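Local coordinates for pesticidal crystal protein Cry4Aa (Bacillus thuringiensis, PDB 2C9K), which kills mosquito larvae by binding to midgut epithelial cells and promoting their colloid-osmotic lysis, at residues T224-R229 against E262-L267; L286-H291 against L434-S439; N405-P410 against Y451-T456. All coordinates share one frame; numbering follows the deposited sequence.

Interaction 1 of 3, residues T224-R229 against E262-L267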
loop_
_atom_site.group_PDB
_atom_site.type_symbol
_atom_site.label_atom_id
_atom_site.label_comp_id
_atom_site.label_asym_id
_atom_site.label_seq_id
_atom_site.Cartn_x
_atom_site.Cartn_y
_atom_site.Cartn_z
ATOM N N THR A 224 14.622 11.043 -5.673
ATOM C CA THR A 224 13.828 11.912 -4.816
ATOM C C THR A 224 12.356 11.607 -5.071
ATOM O O THR A 224 11.548 11.551 -4.160
ATOM C CB THR A 224 14.134 13.390 -5.130
ATOM O OG1 THR A 224 15.502 13.667 -4.797
ATOM C CG2 THR A 224 13.207 14.307 -4.351
ATOM N N TYR A 225 12.038 11.398 -6.337
ATOM C CA TYR A 225 10.692 11.091 -6.766
ATOM C C TYR A 225 10.291 9.777 -6.112
ATOM O O TYR A 225 9.209 9.643 -5.546
ATOM C CB TYR A 225 10.677 10.953 -8.296
ATOM C CG TYR A 225 9.321 10.662 -8.888
ATOM C CD1 TYR A 225 8.503 11.689 -9.357
ATOM C CD2 TYR A 225 8.839 9.362 -8.948
ATOM C CE1 TYR A 225 7.240 11.423 -9.870
ATOM C CE2 TYR A 225 7.583 9.089 -9.454
ATOM C CZ TYR A 225 6.790 10.120 -9.914
ATOM O OH TYR A 225 5.556 9.824 -10.432
ATOM N N ASN A 226 11.185 8.802 -6.180
ATOM C CA ASN A 226 10.906 7.494 -5.618
ATOM C C ASN A 226 10.779 7.499 -4.089
ATOM O O ASN A 226 9.921 6.812 -3.535
ATOM C CB ASN A 226 11.991 6.512 -6.059
ATOM C CG ASN A 226 11.710 5.103 -5.607
ATOM O OD1 ASN A 226 10.779 4.455 -6.092
ATOM N ND2 ASN A 226 12.511 4.613 -4.663
ATOM N N THR A 227 11.623 8.268 -3.408
ATOM C CA THR A 227 11.569 8.316 -1.953
ATOM C C THR A 227 10.234 8.895 -1.496
ATOM O O THR A 227 9.562 8.344 -0.621
ATOM C CB THR A 227 12.720 9.173 -1.377
ATOM O OG1 THR A 227 13.972 8.610 -1.774
ATOM C CG2 THR A 227 12.659 9.206 0.137
ATOM N N TYR A 228 9.853 10.010 -2.099
ATOM C CA TYR A 228 8.604 10.666 -1.754
ATOM C C TYR A 228 7.411 9.715 -1.922
ATOM O O TYR A 228 6.447 9.770 -1.151
ATOM C CB TYR A 228 8.414 11.892 -2.633
ATOM C CG TYR A 228 7.091 12.561 -2.428
ATOM C CD1 TYR A 228 6.824 13.298 -1.275
ATOM C CD2 TYR A 228 6.093 12.456 -3.389
ATOM C CE1 TYR A 228 5.599 13.915 -1.092
ATOM C CE2 TYR A 228 4.864 13.069 -3.214
ATOM C CZ TYR A 228 4.622 13.798 -2.071
ATOM O OH TYR A 228 3.398 14.419 -1.936
ATOM N N ARG A 229 7.497 8.845 -2.928
ATOM C CA ARG A 229 6.453 7.873 -3.237
ATOM C C ARG A 229 6.390 6.771 -2.188
ATOM O O ARG A 229 5.314 6.374 -1.734
ATOM C CB ARG A 229 6.703 7.262 -4.624
ATOM C CG ARG A 229 5.754 6.126 -5.001
ATOM C CD ARG A 229 5.910 5.734 -6.462
ATOM N NE ARG A 229 7.257 5.270 -6.775
ATOM C CZ ARG A 229 7.725 5.147 -8.012
ATOM N NH1 ARG A 229 6.957 5.449 -9.050
ATOM N NH2 ARG A 229 8.966 4.735 -8.210
ATOM N N GLU A 262 3.406 -2.101 -4.760
ATOM C CA GLU A 262 4.828 -2.296 -4.467
ATOM C C GLU A 262 5.492 -0.948 -4.218
ATOM O O GLU A 262 5.052 0.078 -4.739
ATOM C CB GLU A 262 5.572 -2.957 -5.639
ATOM C CG GLU A 262 5.366 -4.457 -5.800
ATOM C CD GLU A 262 6.292 -5.082 -6.841
ATOM O OE1 GLU A 262 6.231 -4.696 -8.024
ATOM O OE2 GLU A 262 7.087 -5.966 -6.474
ATOM N N ILE A 263 6.544 -0.946 -3.409
ATOM C CA ILE A 263 7.302 0.273 -3.157
ATOM C C ILE A 263 8.762 -0.140 -3.256
ATOM O O ILE A 263 9.091 -1.298 -3.028
ATOM C CB ILE A 263 6.979 0.909 -1.784
ATOM C CG1 ILE A 263 7.301 -0.055 -0.649
ATOM C CG2 ILE A 263 5.520 1.355 -1.762
ATOM C CD1 ILE A 263 7.045 0.541 0.724
ATOM N N TYR A 264 9.634 0.799 -3.610
ATOM C CA TYR A 264 11.045 0.480 -3.810
ATOM C C TYR A 264 12.027 1.323 -3.019
ATOM O O TYR A 264 11.785 2.498 -2.742
ATOM C CB TYR A 264 11.409 0.623 -5.301
ATOM C CG TYR A 264 10.430 -0.001 -6.281
ATOM C CD1 TYR A 264 9.196 0.583 -6.529
ATOM C CD2 TYR A 264 10.748 -1.175 -6.967
ATOM C CE1 TYR A 264 8.302 0.023 -7.432
ATOM C CE2 TYR A 264 9.863 -1.745 -7.871
ATOM C CZ TYR A 264 8.638 -1.142 -8.102
ATOM O OH TYR A 264 7.741 -1.701 -8.996
ATOM N N GLN A 265 13.148 0.701 -2.672
ATOM C CA GLN A 265 14.231 1.365 -1.960
ATOM C C GLN A 265 15.400 1.152 -2.924
ATOM O O GLN A 265 15.487 0.099 -3.559
ATOM C CB GLN A 265 14.479 0.685 -0.607
ATOM C CG GLN A 265 13.295 0.781 0.361
ATOM C CD GLN A 265 13.551 0.104 1.712
ATOM O OE1 GLN A 265 14.173 -0.956 1.783
ATOM N NE2 GLN A 265 13.048 0.706 2.783
ATOM N N VAL A 266 16.293 2.128 -3.067
ATOM C CA VAL A 266 17.385 1.950 -4.023
ATOM C C VAL A 266 18.818 1.972 -3.482
ATOM O O VAL A 266 19.105 2.555 -2.438
ATOM C CB VAL A 266 17.227 2.959 -5.211
ATOM C CG1 VAL A 266 16.149 3.976 -4.885
ATOM C CG2 VAL A 266 18.547 3.637 -5.528
ATOM N N LEU A 267 19.711 1.310 -4.215
ATOM C CA LEU A 267 21.113 1.215 -3.843
ATOM C C LEU A 267 22.014 1.687 -4.978
ATOM O O LEU A 267 21.759 1.381 -6.152
ATOM C CB LEU A 267 21.461 -0.237 -3.483
ATOM C CG LEU A 267 22.940 -0.642 -3.382
ATOM C CD1 LEU A 267 23.630 0.092 -2.235
ATOM C CD2 LEU A 267 23.028 -2.143 -3.182
HETATM O O HOH W 1 8.728 3.794 -4.890
#
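N226 is the first residue of helix segment 224-229 to meet strand 262-267, and it makes the one hydrogen bond between the two segments. Its CG is anti to the backbone N (chi1 -175°), which carries the amide off the helix surface toward the strand. ND2 donates to Y264 O at 2.9 Å. This bond is bent, with an angle of 147° at the hydrogen, and the donor sits above the carbonyl plane rather than on a lone pair. ND2 also lies 3.7 Å from V266 CG1, the two side chains lying alongside with opposite headings. On the other branch of the amide, OD1 comes within 4.0 Å of Y264 CB.

Helix 222-240 closes the N-terminal helical bundle that forms the pore in three-domain Cry toxins. Strand 262-267 is an outer strand of a three-stranded antiparallel sheet of the next domain, a beta-prism. The contact therefore belongs to the interface between these two domains. The axes of the two segments approach to 8.2 Å, and side chains, chiefly N226, bridge that distance.

R229 follows nearly one turn after N226. Its chain is extended at first and then bends at chi3, which brings the edge of the guanidinium to N226 OD1. NH2 donates to this oxygen at 2.8 Å. The bond is nearly straight (168°) and lies in the carbonyl plane, on a lone pair of OD1. It fixes the amide, with oxygen to the arginine and nitrogen to the strand. R229 NH2 is also 4.5 Å from Y264 CD1, approaching the ring obliquely. A water accepts a hydrogen bond from R229 NE and a weak one from Y264 N. R229 NH1 forms a salt bridge with E283 of helix 279-286.

Interaction 2 of 3, residues L286-H291 against L434-S439; sequences LTRRPH and LSFIKS
R288 lies flat on the ring of F436. The guanidinium and ring planes are 16° apart, with centres 4.1 Å from each other. R288 CZ is 4.0 Å from the centroid of the F436 ring, over its face, a cation-pi contact. The aliphatic part joins in, with R288 CD 3.4 Å from F436 CD2. Two torsions give this pose. At chi1 (-61°) the R288 chain leaves on the side away from its own carbonyl carbon, and it then bends at chi3 (66°), laying its end along the ring. The ring of H291 covers the opposite face of the guanidinium.

F436 and K438 belong to strand 432-440, an edge strand of a three-stranded antiparallel sheet of the beta-prism domain. Segment 286-291 runs from the last residue of helix 279-286 into the loop that follows, and it passes over one face of that sheet. The charge of R288 is met by a salt bridge from NH1 to E262, while NH2 bonds to T294. Both would hold the guanidinium in its flat pose.

The K438 chain is bent at chi3 and chi4 and curls against the loop backbone at L286 and T287. K438 CD packs 3.8 Å from R288 CG.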
loop_
_atom_site.group_PDB
_atom_site.type_symbol
_atom_site.label_atom_id
_atom_site.label_comp_id
_atom_site.label_asym_id
_atom_site.label_seq_id
_atom_site.Cartn_x
_atom_site.Cartn_y
_atom_site.Cartn_z
ATOM N N LEU A 286 13.950 0.540 -13.345
ATOM C CA LEU A 286 14.156 0.258 -11.924
ATOM C C LEU A 286 12.899 -0.185 -11.175
ATOM O O LEU A 286 12.981 -0.623 -10.032
ATOM C CB LEU A 286 14.787 1.471 -11.226
ATOM C CG LEU A 286 16.286 1.681 -11.493
ATOM C CD1 LEU A 286 16.716 3.097 -11.118
ATOM C CD2 LEU A 286 17.078 0.651 -10.703
ATOM N N THR A 287 11.739 -0.075 -11.814
ATOM C CA THR A 287 10.490 -0.473 -11.174
ATOM C C THR A 287 9.769 -1.502 -12.038
ATOM O O THR A 287 10.225 -1.807 -13.131
ATOM C CB THR A 287 9.583 0.752 -10.920
ATOM O OG1 THR A 287 9.340 1.446 -12.151
ATOM C CG2 THR A 287 10.251 1.699 -9.931
ATOM N N ARG A 288 8.654 -2.046 -11.564
ATOM C CA ARG A 288 7.950 -3.054 -12.346
ATOM C C ARG A 288 6.651 -2.540 -12.930
ATOM O O ARG A 288 5.899 -1.842 -12.257
ATOM C CB ARG A 288 7.672 -4.296 -11.485
ATOM C CG ARG A 288 8.933 -4.973 -10.967
ATOM C CD ARG A 288 8.639 -6.036 -9.926
ATOM N NE ARG A 288 7.914 -7.178 -10.471
ATOM C CZ ARG A 288 7.271 -8.071 -9.725
ATOM N NH1 ARG A 288 7.262 -7.959 -8.408
ATOM N NH2 ARG A 288 6.616 -9.067 -10.298
ATOM N N ARG A 289 6.386 -2.886 -14.187
ATOM C CA ARG A 289 5.154 -2.463 -14.842
ATOM C C ARG A 289 3.954 -3.095 -14.147
ATOM O O ARG A 289 4.059 -4.181 -13.558
ATOM C CB ARG A 289 5.174 -2.864 -16.315
ATOM C CG ARG A 289 5.593 -1.741 -17.236
ATOM C CD ARG A 289 6.657 -2.192 -18.216
ATOM N NE ARG A 289 6.152 -3.058 -19.281
ATOM C CZ ARG A 289 6.938 -3.749 -20.104
ATOM N NH1 ARG A 289 8.261 -3.678 -19.978
ATOM N NH2 ARG A 289 6.409 -4.514 -21.049
ATOM N N PRO A 290 2.795 -2.427 -14.192
ATOM C CA PRO A 290 1.621 -3.008 -13.533
ATOM C C PRO A 290 1.530 -4.498 -13.837
ATOM O O PRO A 290 1.642 -4.910 -14.983
ATOM C CB PRO A 290 0.466 -2.225 -14.139
ATOM C CG PRO A 290 1.076 -0.886 -14.391
ATOM C CD PRO A 290 2.436 -1.221 -14.956
ATOM N N HIS A 291 1.342 -5.304 -12.804
ATOM C CA HIS A 291 1.252 -6.747 -12.974
ATOM C C HIS A 291 0.328 -7.358 -11.930
ATOM O O HIS A 291 -0.175 -6.656 -11.049
ATOM C CB HIS A 291 2.642 -7.374 -12.826
ATOM C CG HIS A 291 3.264 -7.154 -11.480
ATOM N ND1 HIS A 291 4.321 -6.291 -11.278
ATOM C CD2 HIS A 291 2.986 -7.691 -10.268
ATOM C CE1 HIS A 291 4.670 -6.309 -10.003
ATOM N NE2 HIS A 291 3.876 -7.151 -9.370
ATOM N N LEU A 434 10.037 -8.713 1.048
ATOM C CA LEU A 434 10.726 -8.519 -0.227
ATOM C C LEU A 434 9.911 -9.157 -1.344
ATOM O O LEU A 434 9.360 -10.238 -1.168
ATOM C CB LEU A 434 12.129 -9.139 -0.195
ATOM C CG LEU A 434 12.920 -8.763 -1.451
ATOM C CD1 LEU A 434 13.231 -7.276 -1.408
ATOM C CD2 LEU A 434 14.196 -9.573 -1.548
ATOM N N SER A 435 9.835 -8.516 -2.499
ATOM C CA SER A 435 9.051 -9.100 -3.572
ATOM C C SER A 435 9.787 -9.208 -4.894
ATOM O O SER A 435 9.379 -9.963 -5.767
ATOM C CB SER A 435 7.766 -8.296 -3.776
ATOM O OG SER A 435 8.047 -6.996 -4.249
ATOM N N PHE A 436 10.885 -8.472 -5.027
ATOM C CA PHE A 436 11.641 -8.455 -6.279
ATOM C C PHE A 436 12.903 -7.587 -6.160
ATOM O O PHE A 436 12.975 -6.692 -5.312
ATOM C CB PHE A 436 10.751 -7.854 -7.369
ATOM C CG PHE A 436 11.043 -8.347 -8.752
ATOM C CD1 PHE A 436 10.605 -9.607 -9.160
ATOM C CD2 PHE A 436 11.693 -7.528 -9.671
ATOM C CE1 PHE A 436 10.802 -10.041 -10.464
ATOM C CE2 PHE A 436 11.896 -7.956 -10.983
ATOM C CZ PHE A 436 11.447 -9.215 -11.380
ATOM N N ILE A 437 13.889 -7.852 -7.014
ATOM C CA ILE A 437 15.120 -7.058 -7.042
ATOM C C ILE A 437 15.515 -6.779 -8.491
ATOM O O ILE A 437 15.971 -7.684 -9.178
ATOM C CB ILE A 437 16.297 -7.769 -6.366
ATOM C CG1 ILE A 437 16.047 -7.900 -4.864
ATOM C CG2 ILE A 437 17.566 -6.976 -6.596
ATOM C CD1 ILE A 437 17.200 -8.549 -4.108
ATOM N N LYS A 438 15.325 -5.542 -8.954
ATOM C CA LYS A 438 15.682 -5.163 -10.321
ATOM C C LYS A 438 17.033 -4.484 -10.304
ATOM O O LYS A 438 17.541 -4.130 -9.244
ATOM C CB LYS A 438 14.645 -4.203 -10.927
ATOM C CG LYS A 438 13.509 -4.896 -11.649
ATOM C CD LYS A 438 12.425 -3.933 -12.078
ATOM C CE LYS A 438 12.878 -3.017 -13.206
ATOM N NZ LYS A 438 12.949 -3.678 -14.534
ATOM N N SER A 439 17.608 -4.278 -11.481
ATOM C CA SER A 439 18.911 -3.645 -11.563
ATOM C C SER A 439 19.097 -2.906 -12.887
ATOM O O SER A 439 18.669 -3.389 -13.937
ATOM C CB SER A 439 19.986 -4.717 -11.412
ATOM O OG SER A 439 21.177 -4.187 -10.870
#

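Interaction 3 of 3, residues N405-P410 against Y451-T456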
loop_
_atom_site.group_PDB
_atom_site.type_symbol
_atom_site.label_atom_id
_atom_site.label_comp_id
_atom_site.label_asym_id
_atom_site.label_seq_id
_atom_site.Cartn_x
_atom_site.Cartn_y
_atom_site.Cartn_z
ATOM N N ASN A 405 24.397 -1.333 3.747
ATOM C CA ASN A 405 23.076 -0.714 3.749
ATOM C C ASN A 405 22.009 -1.689 4.182
ATOM O O ASN A 405 22.117 -2.880 3.927
ATOM C CB ASN A 405 22.737 -0.212 2.346
ATOM C CG ASN A 405 23.544 0.998 1.951
ATOM O OD1 ASN A 405 23.271 2.101 2.410
ATOM N ND2 ASN A 405 24.549 0.800 1.103
ATOM N N ILE A 406 20.974 -1.177 4.835
ATOM C CA ILE A 406 19.878 -2.024 5.272
ATOM C C ILE A 406 18.594 -1.641 4.539
ATOM O O ILE A 406 18.280 -0.451 4.391
ATOM C CB ILE A 406 19.627 -1.891 6.781
ATOM C CG1 ILE A 406 20.835 -2.405 7.559
ATOM C CG2 ILE A 406 18.375 -2.669 7.158
ATOM C CD1 ILE A 406 20.690 -2.282 9.050
ATOM N N PHE A 407 17.860 -2.647 4.074
ATOM C CA PHE A 407 16.603 -2.410 3.376
ATOM C C PHE A 407 15.457 -3.161 4.057
ATOM O O PHE A 407 15.649 -4.217 4.659
ATOM C CB PHE A 407 16.714 -2.824 1.899
ATOM C CG PHE A 407 17.755 -2.055 1.129
ATOM C CD1 PHE A 407 18.980 -2.633 0.816
ATOM C CD2 PHE A 407 17.522 -0.738 0.746
ATOM C CE1 PHE A 407 19.958 -1.915 0.139
ATOM C CE2 PHE A 407 18.498 -0.012 0.069
ATOM C CZ PHE A 407 19.718 -0.605 -0.233
ATOM N N GLY A 408 14.261 -2.599 3.944
ATOM C CA GLY A 408 13.080 -3.177 4.556
ATOM C C GLY A 408 12.262 -2.018 5.092
ATOM O O GLY A 408 12.713 -0.869 5.042
ATOM N N LEU A 409 11.067 -2.289 5.597
ATOM C CA LEU A 409 10.241 -1.212 6.123
ATOM C C LEU A 409 10.052 -1.300 7.637
ATOM O O LEU A 409 10.405 -2.297 8.265
ATOM C CB LEU A 409 8.890 -1.189 5.403
ATOM C CG LEU A 409 8.907 -0.601 3.980
ATOM C CD1 LEU A 409 9.385 0.832 4.025
ATOM C CD2 LEU A 409 9.818 -1.416 3.077
ATOM N N PRO A 410 9.504 -0.243 8.246
ATOM C CA PRO A 410 9.283 -0.221 9.695
ATOM C C PRO A 410 8.345 -1.309 10.226
ATOM O O PRO A 410 7.696 -2.021 9.458
ATOM C CB PRO A 410 8.726 1.181 9.929
ATOM C CG PRO A 410 9.379 1.981 8.855
ATOM C CD PRO A 410 9.220 1.075 7.661
ATOM N N TYR A 451 20.615 -0.831 -7.853
ATOM C CA TYR A 451 19.576 -1.808 -7.558
ATOM C C TYR A 451 18.383 -1.160 -6.876
ATOM O O TYR A 451 18.475 -0.054 -6.342
ATOM C CB TYR A 451 20.094 -2.911 -6.624
ATOM C CG TYR A 451 21.322 -3.671 -7.087
ATOM C CD1 TYR A 451 22.603 -3.138 -6.932
ATOM C CD2 TYR A 451 21.205 -4.946 -7.633
ATOM C CE1 TYR A 451 23.736 -3.861 -7.305
ATOM C CE2 TYR A 451 22.322 -5.672 -8.010
ATOM C CZ TYR A 451 23.586 -5.131 -7.844
ATOM O OH TYR A 451 24.695 -5.869 -8.205
ATOM N N THR A 452 17.262 -1.862 -6.899
ATOM C CA THR A 452 16.058 -1.414 -6.229
ATOM C C THR A 452 15.473 -2.665 -5.608
ATOM O O THR A 452 15.488 -3.738 -6.214
ATOM C CB THR A 452 15.029 -0.824 -7.192
ATOM O OG1 THR A 452 14.906 -1.677 -8.329
ATOM C CG2 THR A 452 15.433 0.565 -7.632
ATOM N N PHE A 453 14.981 -2.534 -4.388
ATOM C CA PHE A 453 14.387 -3.661 -3.692
ATOM C C PHE A 453 12.894 -3.398 -3.580
ATOM O O PHE A 453 12.475 -2.409 -2.990
ATOM C CB PHE A 453 15.039 -3.819 -2.316
ATOM C CG PHE A 453 16.523 -4.100 -2.382
ATOM C CD1 PHE A 453 17.428 -3.084 -2.680
ATOM C CD2 PHE A 453 17.008 -5.400 -2.218
ATOM C CE1 PHE A 453 18.790 -3.355 -2.821
ATOM C CE2 PHE A 453 18.367 -5.679 -2.356
ATOM C CZ PHE A 453 19.257 -4.656 -2.660
ATOM N N ALA A 454 12.104 -4.273 -4.191
ATOM C CA ALA A 454 10.650 -4.153 -4.187
ATOM C C ALA A 454 10.083 -4.717 -2.895
ATOM O O ALA A 454 10.550 -5.737 -2.400
ATOM C CB ALA A 454 10.071 -4.897 -5.370
ATOM N N TRP A 455 9.069 -4.052 -2.359
ATOM C CA TRP A 455 8.440 -4.480 -1.125
ATOM C C TRP A 455 6.927 -4.420 -1.232
ATOM O O TRP A 455 6.374 -3.412 -1.645
ATOM C CB TRP A 455 8.891 -3.583 0.036
ATOM C CG TRP A 455 10.368 -3.600 0.285
ATOM C CD1 TRP A 455 11.293 -2.736 -0.213
ATOM C CD2 TRP A 455 11.093 -4.561 1.066
ATOM N NE1 TRP A 455 12.551 -3.098 0.205
ATOM C CE2 TRP A 455 12.456 -4.216 0.991
ATOM C CE3 TRP A 455 10.718 -5.680 1.822
ATOM C CZ2 TRP A 455 13.449 -4.947 1.642
ATOM C CZ3 TRP A 455 11.708 -6.408 2.471
ATOM C CH2 TRP A 455 13.055 -6.038 2.376
ATOM N N THR A 456 6.261 -5.505 -0.863
ATOM C CA THR A 456 4.808 -5.540 -0.893
ATOM C C THR A 456 4.304 -5.562 0.547
ATOM O O THR A 456 5.035 -5.968 1.454
ATOM C CB THR A 456 4.291 -6.772 -1.655
ATOM O OG1 THR A 456 4.942 -7.953 -1.171
ATOM C CG2 THR A 456 4.556 -6.615 -3.135
#
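W455 lays one face of its indole under G408 and L409. Starting at the root of the side chain, W455 CB is 3.8 Å from L409 CD2. The next atom, W455 CG, is closer to the same methyl, at 3.6 Å. L409 CD2 thus stands over the five-membered ring in a CH-pi contact. From CE2 outward the partner changes to G408, which covers the six-membered ring on the same face. W455 CZ2 meets the backbone, lying 3.4 Å from G408 N. At the tip, CH2 is 3.6 Å from G408 CA. That alpha carbon makes a second CH-pi contact, 3.7 Å from the centroid of the six-membered ring. The backbone angles of G408 (phi 141°) call for glycine, since a CB would be jammed against F407 O. G408 N also hydrogen-bonds Q265 OE1 of strand 262-267, which lies beside strand 450-457.

F407 touches W455 as well, through its CB and carbonyl carbon near CZ2. Its ring turns to F453 instead. The two phenyl rings form an offset stack, with centroids 4.3 Å apart and planes at 17°. F407 CE1 and F453 CE1 are 3.5 Å apart. A shared chi1 of -61° sets CG of each beside its own backbone N, and each ring reaches inward from its strand. L357 of strand 353-362 packs against F453 and W455.

Strands 402-407 and 450-457 belong to different antiparallel sheets. No backbone hydrogen bond joins them here; side chains and the G408 backbone pack across. Such apolar packing between facing sheets is typical of the hydrophobic core of the beta-prism, the second domain of three-domain Cry toxins.

In the fold
Interaction 1 comes first along the chain. It closes a loop of 32 residues that leads from helix 222-240 into strand 262-267, joining the helical bundle to the beta-prism. It is complete before interaction 2 opens at 286-291. Interaction 2 spans 142 residues, which hold the strands of both four-stranded sheets, before the chain returns at 434-439. Interaction 3 opens within that span, at 405-410, and closes later, at 451-456, so interactions 2 and 3 cross. All three reach the same three-stranded sheet, one on each strand. E262 links interactions 1 and 2 through R288 and S435, and Q265 links interaction 1 to interaction 3 through G408.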